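PDB 6C4M: yersinopine dehydrogenase from Yersinia pestis, which catalyses the NADPH-dependent reductive condensation of pyruvate with an amino-acid-derived intermediate, the last step in making the metallophore yersinopine. Local coordinates for residues H398-R401 against V402-E405; N257-H260 against P261-L265; T268-Q271 against A272-Y275; D443-E447 against E448-P452. One frame throughout, in Å; residues are numbered along the deposited sequence.

How the contacts relate
Contacts 1, 2 and 3 meet around the start of helix 401-419. Contact 1 leans on contact 2 through Val402, whose CG2 is 3.9 Å from CE1 of His260, the probable proton donor/acceptor. It reaches contact 3 where Pro400 CD comes within 3.5 Å of Leu273 CD1. Contacts 2 and 3 lie on successive helices, tied by a probable hydrogen bond, Thr269 OG1 to Leu263 O, 2.9 Å. Peripheral contact 4 meets contact 3 by the cation-pi pair Arg444-Tyr275 and contact 1 by the rings of His451 and His398, its nearest atoms about 13 Å from contact 2. The Arg401 side chain comes within about 3 Å of bound NADP (nearest atoms), that of His260 about 7 Å.

Contact 1: H398-R401 against V402-E405; sequences HLPR and VPLE
Leu399 and Leu404 pack across the N-terminal turn of helix 401-419, their apolar side chains crossing at about a right angle with CD1 of Leu399 4.0 Å from CD1 of Leu404. Pro400 is the N-cap residue. Its carbonyl O receives the Leu404 amide N at 3.2 Å, in the carbonyl plane, and one residue further on Glu405 N donates to Arg401 O at 3.0 Å. These i to i+4 bonds span a cis peptide between Val402 and Pro403, and the turn closes although Pro403 has no N-H to give.

The tight side packs side-chain carbons on the turn's own carbonyls: CG of Pro400 sits 3.2 Å from Val402 O, and CB of Leu404 lies 3.3 Å from Pro400 O. Phe434 of helix 425-445 adds apolar packing on both Leu399 and Pro403, which are buried.

Arg401 alone is exposed to solvent. Its CG stands between the backbone N and the carbonyl carbon (chi1 62°), and the chain bends again at its second and third torsions; its NH2 forms a salt bridge with O2A of the bound NADP. Glu405, buried against Pro113 and Asp115, runs beside it in the same direction, yet their charges only approach: guanidinium and carboxylate planes are 59° apart, with Arg401 NE 4.3 Å from Glu405 OE2. That oxygen instead touches the aliphatic root of the arginine, Glu405 OE2 lying 3.3 Å from Arg401 CB.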
ATOM      1  N   HIS A 398      28.707  16.381   3.982  1.00 31.79           N
ATOM      2  CA  HIS A 398      28.112  16.404   2.648  1.00 36.28           C
ATOM      3  C   HIS A 398      26.660  15.945   2.694  1.00 34.16           C
ATOM      4  O   HIS A 398      26.253  15.177   3.569  1.00 34.96           O
ATOM      5  CB  HIS A 398      28.821  15.454   1.669  1.00 36.24           C
ATOM      6  CG  HIS A 398      30.168  15.908   1.211  1.00 38.49           C
ATOM      7  ND1 HIS A 398      30.425  16.258  -0.098  1.00 37.63           N
ATOM      8  CD2 HIS A 398      31.341  16.025   1.875  1.00 40.75           C
ATOM      9  CE1 HIS A 398      31.696  16.600  -0.213  1.00 41.20           C
ATOM     10  NE2 HIS A 398      32.275  16.464   0.968  1.00 40.33           N
ATOM     11  N   LEU A 399      25.903  16.376   1.698  1.00 33.08           N
ATOM     12  CA  LEU A 399      24.647  15.742   1.324  1.00 30.40           C
ATOM     13  C   LEU A 399      24.892  14.623   0.326  1.00 32.24           C
ATOM     14  O   LEU A 399      25.737  14.769  -0.566  1.00 32.59           O
ATOM     15  CB  LEU A 399      23.719  16.764   0.694  1.00 34.15           C
ATOM     16  CG  LEU A 399      23.237  17.810   1.694  1.00 33.12           C
ATOM     17  CD1 LEU A 399      22.843  19.064   0.954  1.00 40.07           C
ATOM     18  CD2 LEU A 399      22.062  17.257   2.473  1.00 33.96           C
ATOM     19  N   PRO A 400      24.147  13.516   0.404  1.00 31.25           N
ATOM     20  CA  PRO A 400      24.229  12.496  -0.654  1.00 32.81           C
ATOM     21  C   PRO A 400      23.575  12.991  -1.933  1.00 32.86           C
ATOM     22  O   PRO A 400      22.858  13.997  -1.955  1.00 29.83           O
ATOM     23  CB  PRO A 400      23.486  11.304  -0.069  1.00 30.83           C
ATOM     24  CG  PRO A 400      22.540  11.896   0.927  1.00 31.38           C
ATOM     25  CD  PRO A 400      23.145  13.166   1.433  1.00 34.19           C
ATOM     26  N   ARG A 401      23.837  12.270  -3.033  1.00 34.47           N
ATOM     27  CA  ARG A 401      23.409  12.776  -4.330  1.00 36.97           C
ATOM     28  C   ARG A 401      21.893  12.884  -4.410  1.00 32.63           C
ATOM     29  O   ARG A 401      21.362  13.742  -5.125  1.00 31.26           O
ATOM     30  CB  ARG A 401      23.949  11.889  -5.449  1.00 41.50           C
ATOM     31  CG  ARG A 401      23.441  10.455  -5.389  1.00 52.90           C
ATOM     32  CD  ARG A 401      23.290   9.839  -6.779  1.00 60.99           C
ATOM     33  NE  ARG A 401      24.420   8.979  -7.107  1.00 70.04           N
ATOM     34  CZ  ARG A 401      24.458   7.666  -6.884  1.00 74.39           C
ATOM     35  NH1 ARG A 401      23.419   7.043  -6.327  1.00 65.01           N
ATOM     36  NH2 ARG A 401      25.542   6.976  -7.228  1.00 72.31           N
ATOM     37  N   VAL A 402      21.173  12.023  -3.707  1.00 29.93           N
ATOM     38  CA  VAL A 402      19.769  12.265  -3.406  1.00 31.03           C
ATOM     39  C   VAL A 402      19.706  12.847  -1.994  1.00 33.44           C
ATOM     40  O   VAL A 402      20.070  12.147  -1.032  1.00 34.11           O
ATOM     41  CB  VAL A 402      18.925  10.981  -3.547  1.00 35.72           C
ATOM     42  CG1 VAL A 402      17.500  11.258  -3.151  1.00 35.70           C
ATOM     43  CG2 VAL A 402      18.993  10.480  -5.015  1.00 39.53           C
ATOM     44  N   PRO A 403      19.262  14.102  -1.814  1.00 29.61           N
ATOM     45  CA  PRO A 403      18.587  15.061  -2.708  1.00 32.99           C
ATOM     46  C   PRO A 403      19.438  16.185  -3.329  1.00 26.55           C
ATOM     47  O   PRO A 403      18.866  17.088  -3.951  1.00 28.71           O
ATOM     48  CB  PRO A 403      17.580  15.699  -1.770  1.00 26.40           C
ATOM     49  CG  PRO A 403      18.406  15.864  -0.472  1.00 29.07           C
ATOM     50  CD  PRO A 403      19.310  14.605  -0.434  1.00 32.14           C
ATOM     51  N   LEU A 404      20.753  16.155  -3.139  1.00 26.40           N
ATOM     52  CA  LEU A 404      21.584  17.294  -3.563  1.00 30.74           C
ATOM     53  C   LEU A 404      21.371  17.622  -5.038  1.00 29.25           C
ATOM     54  O   LEU A 404      21.167  18.792  -5.406  1.00 27.58           O
ATOM     55  CB  LEU A 404      23.058  17.001  -3.288  1.00 26.69           C
ATOM     56  CG  LEU A 404      24.028  18.122  -3.684  1.00 33.06           C
ATOM     57  CD1 LEU A 404      23.743  19.373  -2.907  1.00 31.32           C
ATOM     58  CD2 LEU A 404      25.441  17.665  -3.448  1.00 36.90           C
ATOM     59  N   GLU A 405      21.422  16.602  -5.903  1.00 31.19           N
ATOM     60  CA  GLU A 405      21.214  16.817  -7.341  1.00 28.63           C
ATOM     61  C   GLU A 405      19.806  17.341  -7.620  1.00 30.76           C
ATOM     62  O   GLU A 405      19.621  18.253  -8.444  1.00 25.25           O
ATOM     63  CB  GLU A 405      21.462  15.510  -8.099  1.00 33.10           C
ATOM     64  CG  GLU A 405      22.952  15.055  -8.182  1.00 36.61           C
ATOM     65  CD  GLU A 405      23.111  13.647  -8.793  1.00 40.51           C
ATOM     66  OE1 GLU A 405      22.174  13.177  -9.479  1.00 36.36           O
ATOM     67  OE2 GLU A 405      24.165  13.011  -8.565  1.00 42.42           O
TER

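Contact 2: N257-H260 against P261-L265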
ATOM      1  N   ASN A 257      12.984  14.261 -12.015  1.00 28.65           N
ATOM      2  CA  ASN A 257      12.521  15.606 -11.685  1.00 26.93           C
ATOM      3  C   ASN A 257      11.126  15.595 -11.091  1.00 28.54           C
ATOM      4  O   ASN A 257      10.786  16.496 -10.316  1.00 29.25           O
ATOM      5  CB  ASN A 257      12.528  16.502 -12.915  1.00 28.63           C
ATOM      6  CG  ASN A 257      13.947  16.803 -13.425  1.00 31.09           C
ATOM      7  OD1 ASN A 257      14.679  15.891 -13.805  1.00 34.18           O
ATOM      8  ND2 ASN A 257      14.337  18.084 -13.413  1.00 31.69           N
ATOM      9  N   TYR A 258      10.298  14.615 -11.467  1.00 28.11           N
ATOM     10  CA  TYR A 258       8.929  14.504 -10.968  1.00 23.78           C
ATOM     11  C   TYR A 258       8.863  13.775  -9.632  1.00 27.67           C
ATOM     12  O   TYR A 258       8.096  14.175  -8.752  1.00 30.62           O
ATOM     13  CB  TYR A 258       8.051  13.762 -11.987  1.00 28.37           C
ATOM     14  CG  TYR A 258       7.874  14.511 -13.281  1.00 26.58           C
ATOM     15  CD1 TYR A 258       6.877  15.462 -13.418  1.00 28.22           C
ATOM     16  CD2 TYR A 258       8.723  14.285 -14.358  1.00 31.74           C
ATOM     17  CE1 TYR A 258       6.715  16.152 -14.622  1.00 28.97           C
ATOM     18  CE2 TYR A 258       8.575  14.972 -15.558  1.00 29.12           C
ATOM     19  CZ  TYR A 258       7.578  15.923 -15.674  1.00 33.63           C
ATOM     20  OH  TYR A 258       7.399  16.633 -16.858  1.00 35.24           O
ATOM     21  N   VAL A 259       9.641  12.708  -9.470  1.00 28.95           N
ATOM     22  CA  VAL A 259       9.433  11.745  -8.396  1.00 31.59           C
ATOM     23  C   VAL A 259      10.323  12.021  -7.189  1.00 31.85           C
ATOM     24  O   VAL A 259       9.892  11.864  -6.044  1.00 29.39           O
ATOM     25  CB  VAL A 259       9.673  10.322  -8.937  1.00 34.22           C
ATOM     26  CG1 VAL A 259       9.656   9.275  -7.837  1.00 34.00           C
ATOM     27  CG2 VAL A 259       8.638  10.012  -9.967  1.00 32.89           C
ATOM     28  N   HIS A 260      11.582  12.360  -7.417  1.00 27.97           N
ATOM     29  CA  HIS A 260      12.501  12.534  -6.293  1.00 28.75           C
ATOM     30  C   HIS A 260      12.109  13.654  -5.349  1.00 28.12           C
ATOM     31  O   HIS A 260      12.179  13.441  -4.124  1.00 30.89           O
ATOM     32  CB  HIS A 260      13.929  12.731  -6.808  1.00 27.82           C
ATOM     33  CG  HIS A 260      14.607  11.447  -7.144  1.00 33.78           C
ATOM     34  ND1 HIS A 260      15.950  11.354  -7.447  1.00 38.63           N
ATOM     35  CD2 HIS A 260      14.100  10.198  -7.281  1.00 38.26           C
ATOM     36  CE1 HIS A 260      16.245  10.095  -7.731  1.00 38.90           C
ATOM     37  NE2 HIS A 260      15.140   9.377  -7.645  1.00 37.29           N
ATOM     38  N   PRO A 261      11.775  14.863  -5.788  1.00 31.78           N
ATOM     39  CA  PRO A 261      11.620  15.943  -4.795  1.00 31.57           C
ATOM     40  C   PRO A 261      10.501  15.657  -3.804  1.00 29.85           C
ATOM     41  O   PRO A 261      10.669  15.883  -2.598  1.00 27.33           O
ATOM     42  CB  PRO A 261      11.346  17.188  -5.652  1.00 27.64           C
ATOM     43  CG  PRO A 261      12.130  16.901  -6.939  1.00 27.46           C
ATOM     44  CD  PRO A 261      11.854  15.408  -7.159  1.00 28.80           C
ATOM     45  N   PRO A 262       9.353  15.133  -4.238  1.00 27.98           N
ATOM     46  CA  PRO A 262       8.287  14.860  -3.247  1.00 27.26           C
ATOM     47  C   PRO A 262       8.668  13.801  -2.230  1.00 27.94           C
ATOM     48  O   PRO A 262       8.332  13.928  -1.038  1.00 27.59           O
ATOM     49  CB  PRO A 262       7.111  14.409  -4.115  1.00 28.67           C
ATOM     50  CG  PRO A 262       7.374  15.023  -5.437  1.00 29.66           C
ATOM     51  CD  PRO A 262       8.862  14.977  -5.607  1.00 27.21           C
ATOM     52  N   LEU A 263       9.362  12.753  -2.673  1.00 25.47           N
ATOM     53  CA  LEU A 263       9.776  11.673  -1.784  1.00 28.45           C
ATOM     54  C   LEU A 263      10.972  12.080  -0.937  1.00 27.92           C
ATOM     55  O   LEU A 263      10.981  11.872   0.278  1.00 27.85           O
ATOM     56  CB  LEU A 263      10.124  10.427  -2.612  1.00 28.04           C
ATOM     57  CG  LEU A 263       9.030   9.393  -2.874  1.00 38.71           C
ATOM     58  CD1 LEU A 263       7.697  10.052  -3.142  1.00 35.79           C
ATOM     59  CD2 LEU A 263       9.455   8.490  -4.022  1.00 33.43           C
ATOM     60  N   ALA A 264      11.987  12.657  -1.568  1.00 24.89           N
ATOM     61  CA  ALA A 264      13.250  12.908  -0.896  1.00 26.23           C
ATOM     62  C   ALA A 264      13.166  14.113   0.029  1.00 24.71           C
ATOM     63  O   ALA A 264      13.966  14.233   0.960  1.00 25.64           O
ATOM     64  CB  ALA A 264      14.373  13.124  -1.930  1.00 32.91           C
ATOM     65  N   LEU A 265      12.262  15.045  -0.259  1.00 24.65           N
ATOM     66  CA  LEU A 265      12.144  16.281   0.495  1.00 24.32           C
ATOM     67  C   LEU A 265      10.924  16.280   1.416  1.00 26.10           C
ATOM     68  O   LEU A 265      10.589  17.314   1.995  1.00 25.26           O
ATOM     69  CB  LEU A 265      12.089  17.472  -0.473  1.00 25.52           C
ATOM     70  CG  LEU A 265      13.239  17.621  -1.485  1.00 25.30           C
ATOM     71  CD1 LEU A 265      13.081  18.940  -2.232  1.00 25.91           C
ATOM     72  CD2 LEU A 265      14.621  17.563  -0.805  1.00 26.32           C
TER
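Val259 and Leu263 lie alongside each other on helix 255-264, a helix kinked by the consecutive prolines Pro261 and Pro262. Both branched side chains point the same way, and Val259 CG1 reaches Leu263 CD2 at 3.9 Å. The valine brings that branch there with CG1 anti to the backbone N (chi1 172°). Leu263 has an unusual first torsion of -92°, well off the staggered position, and with it CD2 lies against the valine while Leu263 CB rests 3.7 Å from Val259 O.

The prolines have no amide hydrogen to offer the preceding turn, and their rings occupy the donor positions instead. Pro261 puts CD 3.5 Å from Asn257 O; Pro262 puts its own CD 3.3 Å from Tyr258 O. Asn257 O finds another donor in the hydroxyl of Tyr307, so the break in the helical pattern does not leave it without a bond.

His260, probably the proton donor/acceptor of the active site, precedes the proline pair. Its CB leaves the backbone away from Pro261-Leu265, and with CG anti to the carbonyl carbon (chi1 -82°) ND1 is hydrogen-bonded to Asp406 OD1 on helix 401-419. The regular pattern resumes at its carbonyl: Ala264 N donates to His260 O at 2.7 Å, nearly in line with C=O, and Ala264 CB presses within 3.1 Å of that same oxygen.

Contact 3: T268-Q271 against A272-Y275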
ATOM      1  N   THR A 268       9.610  13.654   6.715  1.00 24.42           N
ATOM      2  CA  THR A 268      10.199  12.496   7.380  1.00 28.69           C
ATOM      3  C   THR A 268      11.463  12.047   6.678  1.00 25.29           C
ATOM      4  O   THR A 268      12.347  11.462   7.309  1.00 24.69           O
ATOM      5  CB  THR A 268       9.199  11.342   7.465  1.00 30.63           C
ATOM      6  OG1 THR A 268       8.627  11.123   6.186  1.00 29.46           O
ATOM      7  CG2 THR A 268       8.078  11.664   8.441  1.00 29.80           C
ATOM      8  N   THR A 269      11.590  12.340   5.387  1.00 25.76           N
ATOM      9  CA  THR A 269      12.803  11.941   4.686  1.00 26.64           C
ATOM     10  C   THR A 269      13.932  12.898   4.994  1.00 23.99           C
ATOM     11  O   THR A 269      15.064  12.469   5.224  1.00 27.31           O
ATOM     12  CB  THR A 269      12.570  11.880   3.185  1.00 24.45           C
ATOM     13  OG1 THR A 269      11.595  10.891   2.902  1.00 30.16           O
ATOM     14  CG2 THR A 269      13.845  11.482   2.469  1.00 28.42           C
ATOM     15  N   LEU A 270      13.629  14.194   5.035  1.00 25.40           N
ATOM     16  CA  LEU A 270      14.629  15.176   5.450  1.00 25.30           C
ATOM     17  C   LEU A 270      15.133  14.895   6.866  1.00 29.75           C
ATOM     18  O   LEU A 270      16.318  15.078   7.163  1.00 27.38           O
ATOM     19  CB  LEU A 270      14.044  16.587   5.365  1.00 23.99           C
ATOM     20  CG  LEU A 270      13.647  17.079   3.975  1.00 27.27           C
ATOM     21  CD1 LEU A 270      13.014  18.467   4.086  1.00 31.84           C
ATOM     22  CD2 LEU A 270      14.826  17.150   3.094  1.00 29.96           C
ATOM     23  N   GLN A 271      14.248  14.445   7.760  1.00 28.77           N
ATOM     24  CA  GLN A 271      14.686  14.124   9.117  1.00 26.65           C
ATOM     25  C   GLN A 271      15.658  12.947   9.125  1.00 27.78           C
ATOM     26  O   GLN A 271      16.665  12.975   9.845  1.00 29.64           O
ATOM     27  CB  GLN A 271      13.474  13.824  10.010  1.00 27.34           C
ATOM     28  CG  GLN A 271      13.826  13.626  11.488  1.00 28.38           C
ATOM     29  CD  GLN A 271      12.596  13.581  12.370  1.00 29.89           C
ATOM     30  OE1 GLN A 271      11.809  14.532  12.409  1.00 29.24           O
ATOM     31  NE2 GLN A 271      12.390  12.457  13.032  1.00 30.82           N
ATOM     32  N   ALA A 272      15.371  11.899   8.336  1.00 27.66           N
ATOM     33  CA  ALA A 272      16.303  10.777   8.229  1.00 27.63           C
ATOM     34  C   ALA A 272      17.626  11.228   7.631  1.00 33.28           C
ATOM     35  O   ALA A 272      18.700  10.761   8.021  1.00 32.77           O
ATOM     36  CB  ALA A 272      15.688   9.672   7.365  1.00 33.19           C
ATOM     37  N   LEU A 273      17.551  12.139   6.683  1.00 30.38           N
ATOM     38  CA  LEU A 273      18.744  12.604   5.991  1.00 33.98           C
ATOM     39  C   LEU A 273      19.656  13.368   6.938  1.00 33.98           C
ATOM     40  O   LEU A 273      20.878  13.169   6.944  1.00 32.02           O
ATOM     41  CB  LEU A 273      18.318  13.484   4.825  1.00 30.45           C
ATOM     42  CG  LEU A 273      19.356  14.438   4.253  1.00 36.21           C
ATOM     43  CD1 LEU A 273      20.434  13.605   3.564  1.00 34.86           C
ATOM     44  CD2 LEU A 273      18.676  15.376   3.289  1.00 27.93           C
ATOM     45  N   PHE A 274      19.076  14.248   7.746  1.00 30.21           N
ATOM     46  CA  PHE A 274      19.859  15.176   8.550  1.00 32.49           C
ATOM     47  C   PHE A 274      20.112  14.708   9.981  1.00 35.46           C
ATOM     48  O   PHE A 274      20.882  15.371  10.693  1.00 35.09           O
ATOM     49  CB  PHE A 274      19.176  16.541   8.585  1.00 28.13           C
ATOM     50  CG  PHE A 274      19.324  17.333   7.319  1.00 27.34           C
ATOM     51  CD1 PHE A 274      20.590  17.725   6.851  1.00 30.18           C
ATOM     52  CD2 PHE A 274      18.211  17.709   6.602  1.00 27.82           C
ATOM     53  CE1 PHE A 274      20.726  18.472   5.669  1.00 31.62           C
ATOM     54  CE2 PHE A 274      18.328  18.444   5.436  1.00 29.73           C
ATOM     55  CZ  PHE A 274      19.602  18.842   4.964  1.00 27.06           C
ATOM     56  N   TYR A 275      19.479  13.611  10.423  1.00 33.93           N
ATOM     57  CA  TYR A 275      19.720  12.985  11.727  1.00 30.25           C
ATOM     58  C   TYR A 275      20.239  11.577  11.460  1.00 34.43           C
ATOM     59  O   TYR A 275      19.495  10.591  11.578  1.00 39.80           O
ATOM     60  CB  TYR A 275      18.447  12.951  12.570  1.00 33.48           C
ATOM     61  CG  TYR A 275      18.034  14.302  13.082  1.00 34.47           C
ATOM     62  CD1 TYR A 275      17.238  15.137  12.316  1.00 33.50           C
ATOM     63  CD2 TYR A 275      18.473  14.764  14.340  1.00 34.94           C
ATOM     64  CE1 TYR A 275      16.855  16.400  12.795  1.00 33.02           C
ATOM     65  CE2 TYR A 275      18.118  16.023  14.801  1.00 31.60           C
ATOM     66  CZ  TYR A 275      17.299  16.824  14.037  1.00 35.80           C
ATOM     67  OH  TYR A 275      16.928  18.065  14.481  1.00 32.07           O
TER
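Gln271 and Tyr275 close the last turn of helix 267-274, Tyr275 N donating to Gln271 O at 2.9 Å. This bond is bent to 135° at the hydrogen, as the chain leaves helical geometry at Tyr275. The three preceding rungs are straighter: Ala272 N to Thr268 O (3.2 Å), Leu273 N to Thr269 O (2.9 Å) and Phe274 N to Leu270 O (2.9 Å). In the first of them the donor stands 36° out of the carbonyl plane, so it misses the lone-pair direction.

Gln271 O also lies at the edge of the Tyr275 ring, in its plane, 3.3 Å from CD1, while the aliphatic Gln271 CG touches that carbon from the side chain. Amide and ring planes are 76° apart. Other polar atoms find partners beyond the helix: Gln271 NE2 bonds Gln278 OE1, Thr268 OG1 meets Gln287 NE2, Thr269 OG1 binds Leu263 O of the preceding helix 255-264, and Phe274 O receives a weak hydrogen bond from Arg444 NH2 of helix 425-445.

The apolar face carries Leu270, Leu273 and Phe274, with CD2 of Leu270 4.2 Å from CD2 of Leu273. Leu270 and Phe274 lean on helix 425-445, at Phe434 and Leu438 respectively, and the Leu273 backbone pairs with Val389, just before strand 390-391.

Contact 4: D443-E447 against E448-P452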
ATOM      1  N   ASP A 443      23.634  24.579  11.485  1.00 40.10           N
ATOM      2  CA  ASP A 443      23.810  25.166  12.813  1.00 41.49           C
ATOM      3  C   ASP A 443      24.219  24.109  13.835  1.00 44.00           C
ATOM      4  O   ASP A 443      25.025  24.379  14.735  1.00 48.65           O
ATOM      5  CB  ASP A 443      22.532  25.876  13.259  1.00 44.95           C
ATOM      6  CG  ASP A 443      22.226  27.117  12.435  1.00 49.60           C
ATOM      7  OD1 ASP A 443      23.127  27.598  11.732  1.00 52.59           O
ATOM      8  OD2 ASP A 443      21.081  27.621  12.500  1.00 56.82           O
ATOM      9  N   ARG A 444      23.660  22.903  13.732  1.00 41.01           N
ATOM     10  CA  ARG A 444      24.033  21.835  14.652  1.00 37.67           C
ATOM     11  C   ARG A 444      25.506  21.479  14.519  1.00 42.50           C
ATOM     12  O   ARG A 444      26.202  21.283  15.522  1.00 40.61           O
ATOM     13  CB  ARG A 444      23.177  20.604  14.388  1.00 40.16           C
ATOM     14  CG  ARG A 444      21.744  20.763  14.798  1.00 37.54           C
ATOM     15  CD  ARG A 444      21.094  19.401  14.989  1.00 41.39           C
ATOM     16  NE  ARG A 444      20.823  18.681  13.731  1.00 39.69           N
ATOM     17  CZ  ARG A 444      19.850  19.006  12.885  1.00 35.50           C
ATOM     18  NH1 ARG A 444      19.099  20.079  13.114  1.00 32.68           N
ATOM     19  NH2 ARG A 444      19.632  18.278  11.797  1.00 31.66           N
ATOM     20  N   VAL A 445      25.994  21.357  13.280  1.00 39.59           N
ATOM     21  CA  VAL A 445      27.351  20.876  13.065  1.00 38.87           C
ATOM     22  C   VAL A 445      28.363  22.009  12.960  1.00 38.29           C
ATOM     23  O   VAL A 445      29.567  21.756  13.098  1.00 45.53           O
ATOM     24  CB  VAL A 445      27.463  20.017  11.791  1.00 41.23           C
ATOM     25  CG1 VAL A 445      26.526  18.809  11.855  1.00 42.33           C
ATOM     26  CG2 VAL A 445      27.180  20.864  10.558  1.00 37.44           C
ATOM     27  N   GLY A 446      27.920  23.239  12.709  1.00 35.19           N
ATOM     28  CA  GLY A 446      28.859  24.302  12.371  1.00 39.02           C
ATOM     29  C   GLY A 446      29.203  24.448  10.889  1.00 41.10           C
ATOM     30  O   GLY A 446      29.660  23.505  10.221  1.00 35.79           O
ATOM     31  N   GLU A 447      29.000  25.676  10.394  1.00 43.04           N
ATOM     32  CA  GLU A 447      29.310  26.037   9.010  1.00 44.92           C
ATOM     33  C   GLU A 447      30.760  25.711   8.642  1.00 46.74           C
ATOM     34  O   GLU A 447      31.040  25.280   7.516  1.00 39.44           O
ATOM     35  CB  GLU A 447      29.006  27.529   8.807  1.00 42.67           C
ATOM     36  CG  GLU A 447      29.398  28.117   7.441  1.00 46.00           C
ATOM     37  CD  GLU A 447      28.453  29.238   6.972  1.00 40.14           C
ATOM     38  OE1 GLU A 447      27.523  29.593   7.714  1.00 50.46           O
ATOM     39  OE2 GLU A 447      28.635  29.746   5.843  1.00 51.59           O
ATOM     40  N   GLU A 448      31.693  25.892   9.579  1.00 40.90           N
ATOM     41  CA  GLU A 448      33.096  25.598   9.302  1.00 45.63           C
ATOM     42  C   GLU A 448      33.339  24.114   9.080  1.00 44.81           C
ATOM     43  O   GLU A 448      34.384  23.741   8.531  1.00 46.38           O
ATOM     44  CB  GLU A 448      33.997  26.099  10.439  1.00 45.23           C
ATOM     45  CG  GLU A 448      33.819  25.388  11.777  1.00 58.33           C
ATOM     46  CD  GLU A 448      32.706  25.979  12.667  1.00 60.43           C
ATOM     47  OE1 GLU A 448      31.736  26.591  12.158  1.00 56.44           O
ATOM     48  OE2 GLU A 448      32.810  25.814  13.898  1.00 64.20           O
ATOM     49  N   HIS A 449      32.391  23.267   9.457  1.00 42.09           N
ATOM     50  CA  HIS A 449      32.498  21.825   9.290  1.00 40.37           C
ATOM     51  C   HIS A 449      31.659  21.308   8.138  1.00 35.66           C
ATOM     52  O   HIS A 449      31.467  20.092   8.019  1.00 33.50           O
ATOM     53  CB  HIS A 449      32.083  21.131  10.582  1.00 39.69           C
ATOM     54  CG  HIS A 449      32.958  21.471  11.740  1.00 45.79           C
ATOM     55  ND1 HIS A 449      32.466  22.008  12.910  1.00 49.91           N
ATOM     56  CD2 HIS A 449      34.296  21.358  11.907  1.00 40.12           C
ATOM     57  CE1 HIS A 449      33.465  22.206  13.751  1.00 49.88           C
ATOM     58  NE2 HIS A 449      34.585  21.822  13.166  1.00 49.53           N
ATOM     59  N   CYS A 450      31.143  22.198   7.301  1.00 37.26           N
ATOM     60  CA  CYS A 450      30.353  21.825   6.135  1.00 38.94           C
ATOM     61  C   CYS A 450      31.140  21.997   4.846  1.00 40.03           C
ATOM     62  O   CYS A 450      31.798  23.023   4.637  1.00 36.35           O
ATOM     63  CB  CYS A 450      29.093  22.675   6.059  1.00 35.25           C
ATOM     64  SG  CYS A 450      27.966  22.304   7.386  1.00 36.14           S
ATOM     65  N   HIS A 451      31.023  21.007   3.967  1.00 34.06           N
ATOM     66  CA  HIS A 451      31.561  21.141   2.631  1.00 37.32           C
ATOM     67  C   HIS A 451      30.904  22.328   1.928  1.00 38.86           C
ATOM     68  O   HIS A 451      29.718  22.589   2.144  1.00 34.11           O
ATOM     69  CB  HIS A 451      31.326  19.864   1.829  1.00 40.20           C
ATOM     70  CG  HIS A 451      32.052  19.835   0.517  1.00 40.14           C
ATOM     71  ND1 HIS A 451      31.467  20.237  -0.661  1.00 35.15           N
ATOM     72  CD2 HIS A 451      33.315  19.460   0.206  1.00 42.22           C
ATOM     73  CE1 HIS A 451      32.332  20.090  -1.651  1.00 41.03           C
ATOM     74  NE2 HIS A 451      33.462  19.625  -1.151  1.00 44.08           N
ATOM     75  N   PRO A 452      31.643  23.073   1.089  1.00 40.47           N
ATOM     76  CA  PRO A 452      31.046  24.252   0.426  1.00 40.29           C
ATOM     77  C   PRO A 452      29.803  23.959  -0.392  1.00 32.58           C
ATOM     78  O   PRO A 452      28.988  24.871  -0.596  1.00 31.23           O
ATOM     79  CB  PRO A 452      32.187  24.759  -0.476  1.00 40.96           C
ATOM     80  CG  PRO A 452      33.419  24.344   0.232  1.00 46.57           C
ATOM     81  CD  PRO A 452      33.098  23.006   0.869  1.00 38.46           C
TER
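His449 reaches back to the end of helix 425-445 and donates from ND1 to Val445 O at 2.9 Å, with 153° at the hydrogen. Val445 O lies at the imidazole edge, in the ring plane, and ND1 stands almost on the extension of the Val445 C=O (160°), so this bond helps fix the rotation of the ring. Two backbone bonds follow: His449 N to Gly446 O at 2.8 Å and Cys450 N to Glu447 O at 3.1 Å. Both span three residues, and both donors stand well above the carbonyl planes, as suits a tight turn.

Gly446 ends the helix with a positive phi of 88°, a backbone conformation open to glycine because it carries no side chain, with His449 ND1 and Glu448 OE1 close by. Outward from the bonds, Glu448 CG lies over the centre of the His449 ring. Val445 CG2 packs on SG of the buried Cys450 at 3.6 Å, in a contact otherwise at the surface. Backbone hydrogen bonds between Trp397 and both His449 and His451 join the turn to strand 397-398.

Chemically, ND1 must carry a hydrogen here, and the negative end of the helix, with Glu448 nearby, would probably favour a protonated imidazole.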